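Local coordinates for SusD superfamily protein (Parabacteroides distasonis, PDB 3OTN) that probably binds carbohydrate at the outer membrane as a SusD-family protein, serving nutrient uptake, at residues A[21-24]-A[25-29]. Sequence-based numbering, arbitrary orientation.
Sequences ALTN and SAYLK. With ACT (acetate ion), chain G; EDO (1,2-ethanediol), chain T.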
loop_
_atom_site.group_PDB
_atom_site.type_symbol
_atom_site.label_atom_id
_atom_site.label_comp_id
_atom_site.label_asym_id
_atom_site.label_seq_id
_atom_site.Cartn_x
_atom_site.Cartn_y
_atom_site.Cartn_z
ATOM N N ALA A 21 -17.550 -1.735 19.665
ATOM C CA ALA A 21 -16.991 -3.061 19.413
ATOM C C ALA A 21 -17.322 -3.541 17.987
ATOM O O ALA A 21 -16.438 -4.031 17.267
ATOM C CB ALA A 21 -17.466 -4.086 20.492
ATOM N N LEU A 22 -18.561 -3.366 17.562
ATOM C CA LEU A 22 -18.950 -3.688 16.169
ATOM C C LEU A 22 -18.111 -2.887 15.180
ATOM O O LEU A 22 -17.588 -3.444 14.214
ATOM C CB LEU A 22 -20.428 -3.366 15.921
ATOM C CG LEU A 22 -21.449 -4.302 16.541
ATOM C CD1 LEU A 22 -22.811 -3.573 16.574
ATOM C CD2 LEU A 22 -21.494 -5.655 15.762
ATOM N N THR A 23 -17.969 -1.580 15.441
ATOM C CA THR A 23 -17.182 -0.677 14.576
ATOM C C THR A 23 -15.735 -1.093 14.538
ATOM O O THR A 23 -15.146 -1.213 13.443
ATOM C CB THR A 23 -17.301 0.752 15.037
ATOM O OG1 THR A 23 -18.701 1.065 15.091
ATOM C CG2 THR A 23 -16.552 1.744 14.107
ATOM N N ASN A 24 -15.179 -1.379 15.714
ATOM C CA ASN A 24 -13.790 -1.851 15.811
ATOM C C ASN A 24 -13.532 -3.182 15.092
ATOM O O ASN A 24 -12.446 -3.407 14.571
ATOM C CB ASN A 24 -13.357 -1.938 17.291
ATOM C CG ASN A 24 -13.098 -0.555 17.937
ATOM O OD1 ASN A 24 -12.839 0.443 17.250
ATOM N ND2 ASN A 24 -13.149 -0.509 19.276
ATOM N N SER A 25 -14.552 -4.033 15.004
ATOM C CA SER A 25 -14.410 -5.345 14.351
ATOM C C SER A 25 -13.997 -5.165 12.879
ATOM O O SER A 25 -13.303 -6.015 12.317
ATOM C CB SER A 25 -15.714 -6.196 14.495
ATOM O OG SER A 25 -16.754 -5.758 13.598
ATOM N N ALA A 26 -14.372 -4.031 12.288
ATOM C CA ALA A 26 -14.044 -3.714 10.887
ATOM C C ALA A 26 -12.560 -3.477 10.658
ATOM O O ALA A 26 -12.034 -3.746 9.550
ATOM C CB ALA A 26 -14.874 -2.493 10.383
ATOM N N TYR A 27 -11.877 -3.032 11.711
ATOM C CA TYR A 27 -10.429 -2.776 11.679
ATOM C C TYR A 27 -9.572 -4.039 11.818
ATOM O O TYR A 27 -8.390 -4.004 11.475
ATOM C CB TYR A 27 -10.011 -1.804 12.795
ATOM C CG TYR A 27 -10.558 -0.366 12.732
ATOM C CD1 TYR A 27 -11.904 -0.060 12.954
ATOM C CD2 TYR A 27 -9.699 0.688 12.467
ATOM C CE1 TYR A 27 -12.361 1.284 12.897
ATOM C CE2 TYR A 27 -10.136 2.005 12.409
ATOM C CZ TYR A 27 -11.445 2.315 12.643
ATOM O OH TYR A 27 -11.783 3.672 12.575
ATOM N N LEU A 28 -10.144 -5.117 12.334
ATOM C CA LEU A 28 -9.365 -6.289 12.746
ATOM C C LEU A 28 -8.546 -6.871 11.617
ATOM O O LEU A 28 -7.366 -7.173 11.787
ATOM C CB LEU A 28 -10.271 -7.380 13.330
ATOM C CG LEU A 28 -10.947 -7.052 14.657
ATOM C CD1 LEU A 28 -11.888 -8.217 15.049
ATOM C CD2 LEU A 28 -9.899 -6.730 15.717
ATOM N N LYS A 29 -9.162 -6.976 10.443
ATOM C CA LYS A 29 -8.482 -7.599 9.309
ATOM C C LYS A 29 -7.612 -6.606 8.521
ATOM O O LYS A 29 -7.074 -6.955 7.470
ATOM C CB LYS A 29 -9.470 -8.412 8.450
ATOM C CG LYS A 29 -9.889 -9.740 9.123
ATOM C CD LYS A 29 -8.716 -10.723 9.086
ATOM C CE LYS A 29 -9.055 -12.084 9.594
ATOM N NZ LYS A 29 -9.389 -12.009 10.973
HETATM C C ACT G . -13.072 -3.152 21.511
HETATM O O ACT G . -14.152 -2.500 21.554
HETATM O OXT ACT G . -12.821 -3.776 20.440
HETATM C CH3 ACT G . -12.105 -3.136 22.672
HETATM C C1 EDO T . -8.404 0.364 16.908
HETATM O O1 EDO T . -9.569 -0.294 16.414
HETATM C C2 EDO T . -7.599 1.000 15.773
HETATM O O2 EDO T . -7.543 2.393 16.012
#
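The ring of Y27 presents its edge to the carbonyl oxygen of T23, which lies in the ring plane with CD1 3.5 Å from O. Over one face sits O1 of a 1,2-ethanediol. CG of Y27 stands beside its own backbone N, anti to the carbonyl carbon (chi1 -65°), and this leans the ring back far enough for its CD1 edge to meet T23 O. The amide of N24 is the other flat group: its ND2 donates to O of an acetate at 3.2 Å, while OD1 takes a weak bond from the ethanediol. Both small molecules probably come from the crystallisation liquor; within the protein, asparagine suits this spot because OD1 accepts a hydrogen bond from R184 NH1.

Beneath the side chains the backbone tightens as helix 15-25 runs out. S25 N still reaches A21 O in the helical i to i-4 manner, but A26 N turns to T23 O (3.1 Å) and Y27 N to N24 O (2.9 Å), three residues back in a 3-10-like pattern. S25 holds OG between its backbone N and carbonyl carbon (chi1 76°), from where the hydroxyl donates to L22 O, the serine folding back on its own helix. A26 is buried, and its small methyl suits a place where CB lies only 3.3 Å from T23 O.

Beyond the turn, the hydroxyl of Y27 bonds to E117 and to V185 N; a phenylalanine here would probably leave both without this hydroxyl partner. Threonine suits its buried place because A19 O satisfies its hydroxyl while the side chain packs on Y114 and E117. Y27 touches M121 and L22 meets K99, so the end of helix 15-25 lies against helices 108-133 and 79-100 before the chain runs on toward strand 36-37.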